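PDB 1NLQ: nucleoplasmin-like protein from Drosophila melanogaster, which binds core histones and helps assemble regularly spaced nucleosomal arrays in an ATP-facilitated process, its N-terminal core forming a pentameric ring. Local coordinates for residues A[63-68]-A[73-78]. Numbering follows the deposited sequence.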
loop_
_atom_site.group_PDB
_atom_site.type_symbol
_atom_site.label_atom_id
_atom_site.label_comp_id
_atom_site.label_asym_id
_atom_site.label_seq_id
_atom_site.Cartn_x
_atom_site.Cartn_y
_atom_site.Cartn_z
ATOM N N PRO A 63 -7.139 -16.877 -5.833
ATOM C CA PRO A 63 -6.191 -15.973 -6.499
ATOM C C PRO A 63 -5.772 -14.873 -5.513
ATOM O O PRO A 63 -6.616 -14.346 -4.784
ATOM C CB PRO A 63 -7.011 -15.409 -7.660
ATOM C CG PRO A 63 -7.970 -16.527 -7.978
ATOM C CD PRO A 63 -8.395 -16.979 -6.598
ATOM N N ILE A 64 -4.482 -14.539 -5.471
ATOM C CA ILE A 64 -4.023 -13.484 -4.572
ATOM C C ILE A 64 -3.485 -12.302 -5.353
ATOM O O ILE A 64 -3.098 -11.280 -4.782
ATOM C CB ILE A 64 -2.946 -13.971 -3.574
ATOM C CG1 ILE A 64 -1.756 -14.590 -4.312
ATOM C CG2 ILE A 64 -3.575 -14.926 -2.578
ATOM C CD1 ILE A 64 -0.597 -14.894 -3.365
ATOM N N ALA A 65 -3.476 -12.447 -6.670
ATOM C CA ALA A 65 -3.010 -11.389 -7.550
ATOM C C ALA A 65 -3.652 -11.494 -8.932
ATOM O O ALA A 65 -3.732 -12.575 -9.507
ATOM C CB ALA A 65 -1.478 -11.451 -7.683
ATOM N N VAL A 66 -4.137 -10.369 -9.437
ATOM C CA VAL A 66 -4.705 -10.285 -10.778
ATOM C C VAL A 66 -3.979 -9.074 -11.343
ATOM O O VAL A 66 -4.197 -7.951 -10.887
ATOM C CB VAL A 66 -6.224 -10.012 -10.769
ATOM C CG1 VAL A 66 -6.717 -9.778 -12.211
ATOM C CG2 VAL A 66 -6.956 -11.194 -10.166
ATOM N N LEU A 67 -3.095 -9.309 -12.309
ATOM C CA LEU A 67 -2.304 -8.244 -12.914
ATOM C C LEU A 67 -2.535 -8.184 -14.421
ATOM O O LEU A 67 -2.943 -9.165 -15.041
ATOM C CB LEU A 67 -0.816 -8.490 -12.653
ATOM C CG LEU A 67 -0.389 -8.757 -11.204
ATOM C CD1 LEU A 67 1.039 -9.263 -11.181
ATOM C CD2 LEU A 67 -0.534 -7.494 -10.373
ATOM N N LYS A 68 -2.281 -7.019 -15.005
ATOM C CA LYS A 68 -2.436 -6.847 -16.445
ATOM C C LYS A 68 -1.703 -5.597 -16.905
ATOM O O LYS A 68 -1.975 -4.499 -16.427
ATOM C CB LYS A 68 -3.920 -6.757 -16.824
ATOM C CG LYS A 68 -4.144 -6.679 -18.343
ATOM C CD LYS A 68 -5.603 -6.872 -18.755
ATOM C CE LYS A 68 -6.500 -5.755 -18.265
ATOM N NZ LYS A 68 -7.833 -5.795 -18.953
ATOM N N ARG A 73 0.037 -3.087 -12.596
ATOM C CA ARG A 73 1.417 -3.547 -12.659
ATOM C C ARG A 73 1.819 -4.354 -11.431
ATOM O O ARG A 73 2.705 -5.206 -11.499
ATOM C CB ARG A 73 2.342 -2.328 -12.818
ATOM C CG ARG A 73 3.845 -2.614 -12.852
ATOM C CD ARG A 73 4.230 -3.590 -13.954
ATOM N NE ARG A 73 3.712 -3.208 -15.264
ATOM C CZ ARG A 73 3.880 -3.933 -16.366
ATOM N NH1 ARG A 73 4.557 -5.077 -16.312
ATOM N NH2 ARG A 73 3.355 -3.524 -17.511
ATOM N N ALA A 74 1.153 -4.099 -10.313
ATOM C CA ALA A 74 1.495 -4.800 -9.088
ATOM C C ALA A 74 0.424 -4.712 -8.015
ATOM O O ALA A 74 -0.438 -3.842 -8.045
ATOM C CB ALA A 74 2.813 -4.234 -8.530
ATOM N N VAL A 75 0.476 -5.654 -7.082
ATOM C CA VAL A 75 -0.419 -5.648 -5.936
ATOM C C VAL A 75 0.464 -5.834 -4.701
ATOM O O VAL A 75 1.571 -6.379 -4.781
ATOM C CB VAL A 75 -1.495 -6.768 -5.975
ATOM C CG1 VAL A 75 -2.496 -6.497 -7.089
ATOM C CG2 VAL A 75 -0.834 -8.126 -6.145
ATOM N N ASN A 76 -0.019 -5.353 -3.566
ATOM C CA ASN A 76 0.716 -5.448 -2.311
ATOM C C ASN A 76 -0.204 -6.122 -1.312
ATOM O O ASN A 76 -0.834 -5.470 -0.489
ATOM C CB ASN A 76 1.093 -4.047 -1.836
ATOM C CG ASN A 76 2.045 -3.352 -2.790
ATOM O OD1 ASN A 76 3.240 -3.630 -2.798
ATOM N ND2 ASN A 76 1.514 -2.460 -3.618
ATOM N N PRO A 77 -0.292 -7.454 -1.375
ATOM C CA PRO A 77 -1.161 -8.214 -0.473
ATOM C C PRO A 77 -0.893 -8.010 1.014
ATOM O O PRO A 77 -1.812 -7.744 1.796
ATOM C CB PRO A 77 -0.913 -9.665 -0.895
ATOM C CG PRO A 77 -0.490 -9.547 -2.334
ATOM C CD PRO A 77 0.431 -8.354 -2.291
ATOM N N ASP A 78 0.377 -8.126 1.393
ATOM C CA ASP A 78 0.795 -8.015 2.784
ATOM C C ASP A 78 0.071 -9.088 3.580
ATOM O O ASP A 78 -0.404 -8.853 4.688
ATOM C CB ASP A 78 0.493 -6.629 3.373
ATOM C CG ASP A 78 1.170 -6.415 4.728
ATOM O OD1 ASP A 78 2.207 -7.069 4.976
ATOM O OD2 ASP A 78 0.681 -5.599 5.547
#
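In the jelly-roll β-barrel of the nucleoplasmin core, the outermost strands, within the chain, of the two sheets meet where A65 and L67 of 63-68 pack on V75 of 73-78. The chain passes from one sheet to the other through the short connection between them, and the segments run back nearly antiparallel (169°) without a hydrogen bond between them; their backbones pair instead with 48-55 and 31-39. V75 faces 63-68 and splits its two methyls between two partners: CG2 lies 3.7 Å from A65 CB and CG1 4.0 Å from L67 CD2. CG of L67 is anti to its carbonyl carbon and beside the backbone N (chi1 -51°), a setting that carries CD2 over the backbone of A74, 3.6 Å from A74 CA. Farther along, P77 brings CG to 4.0 Å from I64 O, an oxygen hydrogen-bonded by Q36 of a neighbouring subunit. A classic bulge sets I64 and A65 together opposite V51 of 48-55, both bonded to it through the backbone. The contact buries V66 O, which has no polar partner in the model. R73 starts its side chain away from 63-68, and its NE forms a salt bridge with E71 of another subunit. This mainly apolar packing, beside subunit interfaces, joins the two walls of the eight-stranded jelly-roll β-barrel.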